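Local coordinates for integron gene cassette protein HFX_CASS3 (Uncultured bacterium, PDB 3FYN) that is of unknown function but has the GNAT acetyltransferase fold and so probably transfers an acetyl group from acetyl-CoA to an acceptor not yet identified, at residues Q123-K126 and Q127-D131; V108-N111 and A112-K115; E43-E47 and A48-L52. All coordinates share one frame; numbering follows the deposited sequence.

Contact 1: Q123-K126 and Q127-D131; sequences QTVK and QGCCD
Val-125 and Cys-129 meet one turn apart on helix 117-131, the helix of the beta-alpha-beta unit that links parallel strands 98-108 and 136-140 in the GNAT fold. Cys-129 N donates to Val-125 O at 2.8 Å, and the flanking bonds from Gln-127 N to Gln-123 O, Gly-128 N to Thr-124 O and Cys-130 N to Lys-126 O repeat the alpha-helical i to i+4 pattern. On the inner face, Val-125 CG1 lies 4.3 Å from Cys-129 SG, an apolar touch between side chains on neighbouring turns. The thiol turns back along the helix because SG stands beside its own backbone N and anti to the carbonyl carbon (chi1 -76°). Beyond this pair, Val-125 and Cys-129 both press on Leu-88 and Leu-137 of the sheet, and Leu-169 of the second subunit packs on Cys-129 and Cys-130. Thr-124 OG1 hydrogen-bonds back to Ala-120 O, one turn earlier. The Lys-126 side chain starts with CG anti to the backbone N, then bends at chi3 (59°), and this path delivers NZ to a hydrogen bond with Ala-155 O.

Contact 2: V108-N111 and A112-K115; sequences VRPN and ARGK. With ACT (acetate ion), chain C.
Ala-112 N bonds back to Arg-109 O at 2.8 Å and Arg-113 N to Pro-110 O, two i to i+3 bonds that coil the chain into a short 3-10 turn, each donor standing above the plane of its carbonyl. Arg-113 then folds its side chain over the turn it has just left. Its extended chain brings NE to Val-108 O at 2.7 Å, with the oxygen 19° out of the guanidinium plane, while NH2 adds a weak second bond to the same oxygen. Pro-110 CA sits 3.6 Å above one guanidinium face, toward its rim, and Glu-47 forms a salt bridge to NH2, which helps fix the rotation of the group. Val-108 wedges into the turn from the strand end: CG1, anti to the backbone N (chi1 174°), lies 3.7 Å from Ala-112 CB and also meets Arg-113 CG. Exchanging Val-108 for an alanine removes both methyls and would probably open a gap beside Ala-112, leaving the aliphatic part of Arg-113 freer to shift.

The loop joins strand 98-108 to helix 117-131. The Arg-X-X-Gly-X-Gly signature of GNAT motif A starts at Arg-113 here and runs to Gly-118 in the first turn of that helix; in relatives its backbone amides hold the pyrophosphate of acetyl-CoA. Consistent with such an anion site, an acetate ion, probably from the crystallisation liquor, accepts a nearly straight bond from Gly-114 N to OXT (2.8 Å, 176°) and another from Gly-118 N. Positive phi at Gly-114 favours glycine there. Beyond it, the extended Lys-115 chain returns toward the turn and NZ makes a weak bond to Asn-111 O at 3.3 Å, its stronger partner being Glu-78. Arg-109 points the other way, with NE in a salt bridge to Glu-43 of helix 34-47.

Contact 3: E43-E47 and A48-L52; sequences EFYQE and AGFAL
With CG on the backbone N side and roughly anti to the carbonyl carbon at Tyr-45 (chi1 -88°), and CG likewise beside the backbone N at Phe-50 (chi1 -52°), the two aromatic side chains come across each other obliquely. Tyr-45 CD2 touches Phe-50 CB at 3.8 Å. Leu-52 CD1 lies 4.2 Å above one face of the Tyr-45 ring, displaced toward its rim, so the ring of the last helical turn rests against two residues of the departing chain. That departure is a Schellman motif closing helix 34-47. Gly-49, with phi at 90°, reverses the chain, and any side chain there would be jammed against the preceding carbonyl oxygen. Phe-50 N then donates to Tyr-45 O at 2.8 Å, and inside that bond Gly-49 N donates to Gln-46 O at 2.9 Å. Tyr-45 O also takes a weak bond from Ala-48 N, so a single oxygen gathers two amides of the turn. The reversal places Ala-48 O 3.8 Å above the centre of the Phe-50 ring, which also meets the ring of His-174. Ile-173 packs on Tyr-45 and Leu-52, Glu-95 of the second subunit touches Tyr-45, and a bound magnesium ion lies about 4 Å from the Tyr-45 side chain.

In the fold
Contact 1 is partly buried, its helix in contact with both the sheet and the second subunit, and relies on regular backbone bonds and apolar side chains. Contacts 2 and 3 lie at the surface, where chain reversals replace helical repetition; local chemistry thus follows place in the fold. Both deal with helix ends: contact 3 closes helix 34-47, whereas contact 2 leads into the helix that carries contact 1. Charge joins the two surface sites directly, since two salt bridges tie the loop of contact 2 to helix 34-47. Contact 1 touches neither; its centre lies about 28 Å from that of contact 3, across the middle of the chain.

Contact 1: Q123-K126 and Q127-D131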
ATOM      1  N   GLN A 123      -6.951  14.118 -10.737  0.54 13.79           N
ATOM      2  CA  GLN A 123      -8.095  13.626 -11.497  0.54 15.17           C
ATOM      3  C   GLN A 123      -7.668  12.556 -12.489  0.54 13.59           C
ATOM      4  O   GLN A 123      -8.371  11.568 -12.697  0.54 14.00           O
ATOM      5  CB  GLN A 123      -8.801  14.775 -12.214  0.54 17.16           C
ATOM      6  CG  GLN A 123      -9.620  15.640 -11.281  0.54 20.15           C
ATOM      7  CD  GLN A 123     -10.630  14.829 -10.491  0.54 22.82           C
ATOM      8  OE1 GLN A 123     -11.511  14.187 -11.063  0.54 24.50           O
ATOM      9  NE2 GLN A 123     -10.504  14.849  -9.171  0.54 23.82           N
ATOM     10  N   THR A 124      -6.502  12.750 -13.093  1.00 11.35           N
ATOM     11  CA  THR A 124      -5.958  11.779 -14.031  1.00 12.42           C
ATOM     12  C   THR A 124      -5.657  10.451 -13.339  1.00 11.21           C
ATOM     13  O   THR A 124      -5.984   9.384 -13.855  1.00 11.40           O
ATOM     14  CB  THR A 124      -4.692  12.322 -14.709  1.00 14.15           C
ATOM     15  OG1 THR A 124      -5.047  13.457 -15.501  1.00 17.99           O
ATOM     16  CG2 THR A 124      -4.077  11.271 -15.611  1.00 14.52           C
ATOM     17  N   VAL A 125      -5.042  10.514 -12.166  1.00 11.00           N
ATOM     18  CA  VAL A 125      -4.757   9.297 -11.418  1.00 11.95           C
ATOM     19  C   VAL A 125      -6.058   8.602 -11.008  1.00 12.04           C
ATOM     20  O   VAL A 125      -6.179   7.379 -11.116  1.00 11.57           O
ATOM     21  CB  VAL A 125      -3.877   9.578 -10.182  1.00 12.14           C
ATOM     22  CG1 VAL A 125      -3.747   8.328  -9.321  1.00 12.05           C
ATOM     23  CG2 VAL A 125      -2.497  10.069 -10.624  1.00 12.28           C
ATOM     24  N   LYS A 126      -7.036   9.375 -10.546  1.00 12.45           N
ATOM     25  CA  LYS A 126      -8.312   8.792 -10.134  1.00 12.29           C
ATOM     26  C   LYS A 126      -8.993   8.112 -11.323  1.00 12.56           C
ATOM     27  O   LYS A 126      -9.514   7.006 -11.199  1.00 14.08           O
ATOM     28  CB  LYS A 126      -9.220   9.847  -9.492  1.00 14.66           C
ATOM     29  CG  LYS A 126     -10.516   9.295  -8.939  1.00 22.07           C
ATOM     30  CD  LYS A 126     -11.138  10.246  -7.923  1.00 28.08           C
ATOM     31  CE  LYS A 126     -11.424  11.603  -8.527  1.00 31.29           C
ATOM     32  NZ  LYS A 126     -12.049  12.523  -7.533  1.00 33.32           N
ATOM     33  N   GLN A 127      -8.979   8.759 -12.484  1.00 12.51           N
ATOM     34  CA  GLN A 127      -9.542   8.131 -13.679  1.00 14.17           C
ATOM     35  C   GLN A 127      -8.788   6.851 -14.030  1.00 14.22           C
ATOM     36  O   GLN A 127      -9.390   5.835 -14.384  1.00 14.58           O
ATOM     37  CB  GLN A 127      -9.531   9.090 -14.874  1.00 16.74           C
ATOM     38  CG  GLN A 127     -10.114   8.469 -16.139  1.00 19.53           C
ATOM     39  CD  GLN A 127     -11.588   8.147 -15.993  1.00 24.69           C
ATOM     40  OE1 GLN A 127     -12.016   7.005 -16.191  1.00 29.11           O
ATOM     41  NE2 GLN A 127     -12.375   9.151 -15.632  1.00 24.59           N
ATOM     42  N   GLY A 128      -7.464   6.901 -13.927  1.00 14.58           N
ATOM     43  CA  GLY A 128      -6.651   5.727 -14.184  1.00 14.07           C
ATOM     44  C   GLY A 128      -7.033   4.576 -13.267  1.00 12.54           C
ATOM     45  O   GLY A 128      -7.147   3.429 -13.700  1.00 13.22           O
ATOM     46  N   CYS A 129      -7.235   4.888 -11.993  1.00 10.88           N
ATOM     47  CA  CYS A 129      -7.670   3.883 -11.030  1.00 10.65           C
ATOM     48  C   CYS A 129      -9.000   3.253 -11.429  1.00 10.31           C
ATOM     49  O   CYS A 129      -9.135   2.033 -11.436  1.00 12.31           O
ATOM     50  CB  CYS A 129      -7.781   4.491  -9.634  1.00 10.94           C
ATOM     51  SG  CYS A 129      -6.189   4.765  -8.827  1.00 12.37           S
ATOM     52  N   CYS A 130      -9.986   4.082 -11.763  1.00 11.08           N
ATOM     53  CA  CYS A 130     -11.291   3.552 -12.140  1.00 13.35           C
ATOM     54  C   CYS A 130     -11.181   2.669 -13.378  1.00 12.95           C
ATOM     55  O   CYS A 130     -11.813   1.615 -13.457  1.00 14.32           O
ATOM     56  CB  CYS A 130     -12.297   4.680 -12.362  1.00 14.03           C
ATOM     57  SG  CYS A 130     -12.698   5.616 -10.854  1.00 17.02           S
ATOM     58  N   ASP A 131     -10.369   3.096 -14.338  1.00 12.76           N
ATOM     59  CA  ASP A 131     -10.149   2.312 -15.548  1.00 15.32           C
ATOM     60  C   ASP A 131      -9.527   0.949 -15.238  1.00 17.41           C
ATOM     61  O   ASP A 131      -9.740  -0.022 -15.965  1.00 18.37           O
ATOM     62  CB  ASP A 131      -9.275   3.079 -16.546  1.00 18.20           C
ATOM     63  CG  ASP A 131      -9.988   4.276 -17.161  1.00 22.69           C
ATOM     64  OD1 ASP A 131     -11.234   4.359 -17.083  1.00 25.22           O
ATOM     65  OD2 ASP A 131      -9.293   5.140 -17.732  1.00 23.11           O
TER

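Contact 2: V108-N111 and A112-K115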
ATOM      1  N   VAL A 108       4.871  19.225  -7.841  1.00 11.45           N
ATOM      2  CA  VAL A 108       4.765  20.271  -8.847  1.00 12.57           C
ATOM      3  C   VAL A 108       5.803  21.333  -8.496  1.00 13.34           C
ATOM      4  O   VAL A 108       5.882  21.752  -7.345  1.00 13.84           O
ATOM      5  CB  VAL A 108       3.363  20.907  -8.847  1.00 14.31           C
ATOM      6  CG1 VAL A 108       3.310  22.094  -9.807  1.00 13.97           C
ATOM      7  CG2 VAL A 108       2.311  19.868  -9.214  1.00 15.88           C
ATOM      8  N   ARG A 109       6.610  21.751  -9.470  1.00 13.51           N
ATOM      9  CA  ARG A 109       7.620  22.776  -9.232  1.00 15.66           C
ATOM     10  C   ARG A 109       6.973  24.010  -8.615  1.00 15.12           C
ATOM     11  O   ARG A 109       5.861  24.374  -8.981  1.00 15.39           O
ATOM     12  CB  ARG A 109       8.309  23.164 -10.544  1.00 14.83           C
ATOM     13  CG  ARG A 109       9.416  22.220 -10.962  1.00 18.68           C
ATOM     14  CD  ARG A 109      10.024  22.625 -12.293  1.00 22.30           C
ATOM     15  NE  ARG A 109      11.262  21.898 -12.552  1.00 25.84           N
ATOM     16  CZ  ARG A 109      11.751  21.643 -13.762  1.00 28.51           C
ATOM     17  NH1 ARG A 109      11.100  22.052 -14.845  1.00 27.27           N
ATOM     18  NH2 ARG A 109      12.891  20.968 -13.887  1.00 29.56           N
ATOM     19  N   PRO A 110       7.674  24.663  -7.677  1.00 14.33           N
ATOM     20  CA  PRO A 110       7.112  25.832  -6.988  1.00 16.46           C
ATOM     21  C   PRO A 110       6.491  26.856  -7.946  1.00 18.50           C
ATOM     22  O   PRO A 110       5.373  27.314  -7.694  1.00 18.59           O
ATOM     23  CB  PRO A 110       8.325  26.419  -6.263  1.00 18.01           C
ATOM     24  CG  PRO A 110       9.192  25.210  -5.976  1.00 19.44           C
ATOM     25  CD  PRO A 110       9.008  24.295  -7.164  1.00 16.94           C
ATOM     26  N   ASN A 111       7.188  27.186  -9.032  1.00 20.62           N
ATOM     27  CA  ASN A 111       6.711  28.189  -9.987  1.00 24.06           C
ATOM     28  C   ASN A 111       5.462  27.775 -10.755  1.00 21.34           C
ATOM     29  O   ASN A 111       4.803  28.615 -11.381  1.00 22.54           O
ATOM     30  CB  ASN A 111       7.820  28.565 -10.982  1.00 31.82           C
ATOM     31  CG  ASN A 111       8.345  27.363 -11.765  1.00 40.31           C
ATOM     32  OD1 ASN A 111       7.832  26.250 -11.639  1.00 45.24           O
ATOM     33  ND2 ASN A 111       9.379  27.584 -12.567  1.00 41.66           N
ATOM     34  N   ALA A 112       5.145  26.483 -10.720  1.00 18.84           N
ATOM     35  CA  ALA A 112       4.002  25.959 -11.459  1.00 15.10           C
ATOM     36  C   ALA A 112       2.813  25.664 -10.549  1.00 15.68           C
ATOM     37  O   ALA A 112       1.781  25.180 -11.010  1.00 18.34           O
ATOM     38  CB  ALA A 112       4.399  24.716 -12.252  1.00 14.27           C
ATOM     39  N   ARG A 113       2.959  25.964  -9.260  1.00 15.63           N
ATOM     40  CA  ARG A 113       1.880  25.738  -8.298  1.00 17.41           C
ATOM     41  C   ARG A 113       0.822  26.833  -8.367  1.00 19.68           C
ATOM     42  O   ARG A 113       1.089  27.940  -8.833  1.00 20.09           O
ATOM     43  CB  ARG A 113       2.434  25.625  -6.875  1.00 17.33           C
ATOM     44  CG  ARG A 113       3.253  24.367  -6.652  1.00 17.01           C
ATOM     45  CD  ARG A 113       3.981  24.380  -5.327  1.00 18.11           C
ATOM     46  NE  ARG A 113       4.981  23.325  -5.312  1.00 16.67           N
ATOM     47  CZ  ARG A 113       5.979  23.237  -4.438  1.00 17.97           C
ATOM     48  NH1 ARG A 113       6.115  24.142  -3.479  1.00 19.73           N
ATOM     49  NH2 ARG A 113       6.841  22.235  -4.527  1.00 18.81           N
ATOM     50  N   GLY A 114      -0.378  26.511  -7.900  1.00 21.25           N
ATOM     51  CA  GLY A 114      -1.464  27.473  -7.860  1.00 23.14           C
ATOM     52  C   GLY A 114      -2.101  27.744  -9.210  1.00 23.57           C
ATOM     53  O   GLY A 114      -2.770  28.759  -9.391  1.00 25.36           O
ATOM     54  N   LYS A 115      -1.904  26.832 -10.158  1.00 23.88           N
ATOM     55  CA  LYS A 115      -2.445  26.990 -11.504  1.00 24.14           C
ATOM     56  C   LYS A 115      -3.469  25.908 -11.843  1.00 22.64           C
ATOM     57  O   LYS A 115      -3.995  25.877 -12.952  1.00 24.87           O
ATOM     58  CB  LYS A 115      -1.318  26.961 -12.540  1.00 27.36           C
ATOM     59  CG  LYS A 115      -0.233  27.999 -12.320  1.00 30.49           C
ATOM     60  CD  LYS A 115       0.848  27.887 -13.385  1.00 33.65           C
ATOM     61  CE  LYS A 115       1.920  28.944 -13.202  1.00 36.26           C
ATOM     62  NZ  LYS A 115       3.029  28.777 -14.184  1.00 37.99           N
TER
HETATM   63  C   ACT C 202      -0.546  22.737  -7.212  1.00 22.38           C
HETATM   64  O   ACT C 202      -0.759  22.501  -8.417  1.00 21.51           O
HETATM   65  OXT ACT C 202      -0.759  23.910  -6.839  1.00 22.91           O
HETATM   66  CH3 ACT C 202      -0.059  21.677  -6.271  1.00 23.53           C

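Contact 3: E43-E47 and A48-L52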
ATOM      1  N   GLU A  43      14.627  17.633  -7.159  1.00 14.50           N
ATOM      2  CA  GLU A  43      14.162  18.960  -6.764  1.00 16.24           C
ATOM      3  C   GLU A  43      13.200  18.851  -5.586  1.00 16.94           C
ATOM      4  O   GLU A  43      13.286  19.610  -4.619  1.00 19.20           O
ATOM      5  CB  GLU A  43      13.483  19.665  -7.939  1.00 18.04           C
ATOM      6  CG  GLU A  43      14.437  20.012  -9.068  1.00 21.03           C
ATOM      7  CD  GLU A  43      13.737  20.647 -10.247  1.00 23.86           C
ATOM      8  OE1 GLU A  43      12.551  21.011 -10.110  1.00 23.59           O
ATOM      9  OE2 GLU A  43      14.379  20.790 -11.306  1.00 27.81           O
ATOM     10  N   PHE A  44      12.281  17.896  -5.691  1.00 16.02           N
ATOM     11  CA  PHE A  44      11.299  17.596  -4.658  1.00 15.14           C
ATOM     12  C   PHE A  44      12.018  17.321  -3.334  1.00 16.57           C
ATOM     13  O   PHE A  44      11.673  17.877  -2.288  1.00 16.68           O
ATOM     14  CB  PHE A  44      10.491  16.376  -5.129  1.00 15.31           C
ATOM     15  CG  PHE A  44       9.371  15.962  -4.212  1.00 17.93           C
ATOM     16  CD1 PHE A  44       8.774  16.861  -3.345  1.00 18.52           C
ATOM     17  CD2 PHE A  44       8.883  14.668  -4.268  1.00 19.83           C
ATOM     18  CE1 PHE A  44       7.732  16.464  -2.520  1.00 20.60           C
ATOM     19  CE2 PHE A  44       7.840  14.264  -3.452  1.00 21.05           C
ATOM     20  CZ  PHE A  44       7.262  15.165  -2.578  1.00 20.49           C
ATOM     21  N   TYR A  45      13.036  16.472  -3.390  1.00 16.65           N
ATOM     22  CA  TYR A  45      13.818  16.151  -2.204  1.00 17.53           C
ATOM     23  C   TYR A  45      14.638  17.327  -1.672  1.00 19.36           C
ATOM     24  O   TYR A  45      14.732  17.527  -0.455  1.00 19.83           O
ATOM     25  CB  TYR A  45      14.694  14.922  -2.457  1.00 16.29           C
ATOM     26  CG  TYR A  45      13.955  13.649  -2.139  1.00 15.54           C
ATOM     27  CD1 TYR A  45      12.775  13.329  -2.799  1.00 14.92           C
ATOM     28  CD2 TYR A  45      14.397  12.796  -1.138  1.00 17.64           C
ATOM     29  CE1 TYR A  45      12.076  12.177  -2.496  1.00 14.63           C
ATOM     30  CE2 TYR A  45      13.702  11.641  -0.828  1.00 17.86           C
ATOM     31  CZ  TYR A  45      12.543  11.338  -1.512  1.00 15.00           C
ATOM     32  OH  TYR A  45      11.840  10.196  -1.211  1.00 16.75           O
ATOM     33  N   GLN A  46      15.226  18.104  -2.572  0.51 21.73           N
ATOM     34  CA  GLN A  46      16.025  19.251  -2.152  0.51 25.68           C
ATOM     35  C   GLN A  46      15.160  20.277  -1.425  0.51 26.65           C
ATOM     36  O   GLN A  46      15.612  20.920  -0.479  0.51 27.11           O
ATOM     37  CB  GLN A  46      16.732  19.896  -3.346  0.51 30.42           C
ATOM     38  CG  GLN A  46      17.687  21.015  -2.963  0.51 35.71           C
ATOM     39  CD  GLN A  46      18.635  21.381  -4.088  0.51 40.87           C
ATOM     40  OE1 GLN A  46      18.464  20.943  -5.226  0.51 43.49           O
ATOM     41  NE2 GLN A  46      19.645  22.185  -3.774  0.51 42.31           N
ATOM     42  N   GLU A  47      13.913  20.416  -1.864  1.00 27.74           N
ATOM     43  CA  GLU A  47      12.984  21.349  -1.233  1.00 29.82           C
ATOM     44  C   GLU A  47      12.717  20.954   0.216  1.00 32.79           C
ATOM     45  O   GLU A  47      12.424  21.805   1.058  1.00 34.13           O
ATOM     46  CB  GLU A  47      11.666  21.430  -2.017  1.00 30.30           C
ATOM     47  CG  GLU A  47      10.719  22.515  -1.513  1.00 32.30           C
ATOM     48  CD  GLU A  47       9.510  22.721  -2.409  1.00 32.68           C
ATOM     49  OE1 GLU A  47       9.330  21.941  -3.365  1.00 30.17           O
ATOM     50  OE2 GLU A  47       8.734  23.668  -2.153  1.00 34.80           O
ATOM     51  N   ALA A  48      12.827  19.660   0.501  1.00 33.21           N
ATOM     52  CA  ALA A  48      12.629  19.154   1.853  1.00 34.40           C
ATOM     53  C   ALA A  48      13.946  19.113   2.626  1.00 35.29           C
ATOM     54  O   ALA A  48      13.973  18.770   3.808  1.00 37.28           O
ATOM     55  CB  ALA A  48      11.989  17.774   1.815  1.00 35.40           C
ATOM     56  N   GLY A  49      15.037  19.464   1.951  1.00 33.60           N
ATOM     57  CA  GLY A  49      16.347  19.508   2.577  1.00 32.86           C
ATOM     58  C   GLY A  49      17.104  18.195   2.501  1.00 32.43           C
ATOM     59  O   GLY A  49      18.052  17.971   3.255  1.00 33.07           O
ATOM     60  N   PHE A  50      16.691  17.323   1.585  1.00 30.85           N
ATOM     61  CA  PHE A  50      17.332  16.021   1.437  1.00 30.24           C
ATOM     62  C   PHE A  50      18.142  15.930   0.152  1.00 28.98           C
ATOM     63  O   PHE A  50      17.809  16.554  -0.857  1.00 28.60           O
ATOM     64  CB  PHE A  50      16.297  14.894   1.454  1.00 31.63           C
ATOM     65  CG  PHE A  50      15.373  14.932   2.636  1.00 34.74           C
ATOM     66  CD1 PHE A  50      15.860  15.170   3.909  1.00 35.78           C
ATOM     67  CD2 PHE A  50      14.016  14.705   2.475  1.00 36.45           C
ATOM     68  CE1 PHE A  50      15.007  15.202   4.998  1.00 36.42           C
ATOM     69  CE2 PHE A  50      13.159  14.731   3.558  1.00 37.71           C
ATOM     70  CZ  PHE A  50      13.655  14.981   4.822  1.00 36.98           C
ATOM     71  N   ALA A  51      19.203  15.135   0.195  1.00 27.23           N
ATOM     72  CA  ALA A  51      19.972  14.823  -0.996  1.00 26.97           C
ATOM     73  C   ALA A  51      19.498  13.476  -1.518  1.00 25.91           C
ATOM     74  O   ALA A  51      19.336  12.529  -0.753  1.00 31.16           O
ATOM     75  CB  ALA A  51      21.455  14.781  -0.676  1.00 29.13           C
ATOM     76  N   LEU A  52      19.267  13.398  -2.821  1.00 22.01           N
ATOM     77  CA  LEU A  52      18.759  12.185  -3.435  1.00 19.24           C
ATOM     78  C   LEU A  52      19.832  11.548  -4.304  1.00 17.89           C
ATOM     79  O   LEU A  52      20.263  12.139  -5.290  1.00 18.66           O
ATOM     80  CB  LEU A  52      17.531  12.507  -4.289  1.00 17.76           C
ATOM     81  CG  LEU A  52      16.895  11.334  -5.042  1.00 17.97           C
ATOM     82  CD1 LEU A  52      16.301  10.338  -4.054  1.00 21.50           C
ATOM     83  CD2 LEU A  52      15.832  11.832  -6.019  1.00 17.66           C
TER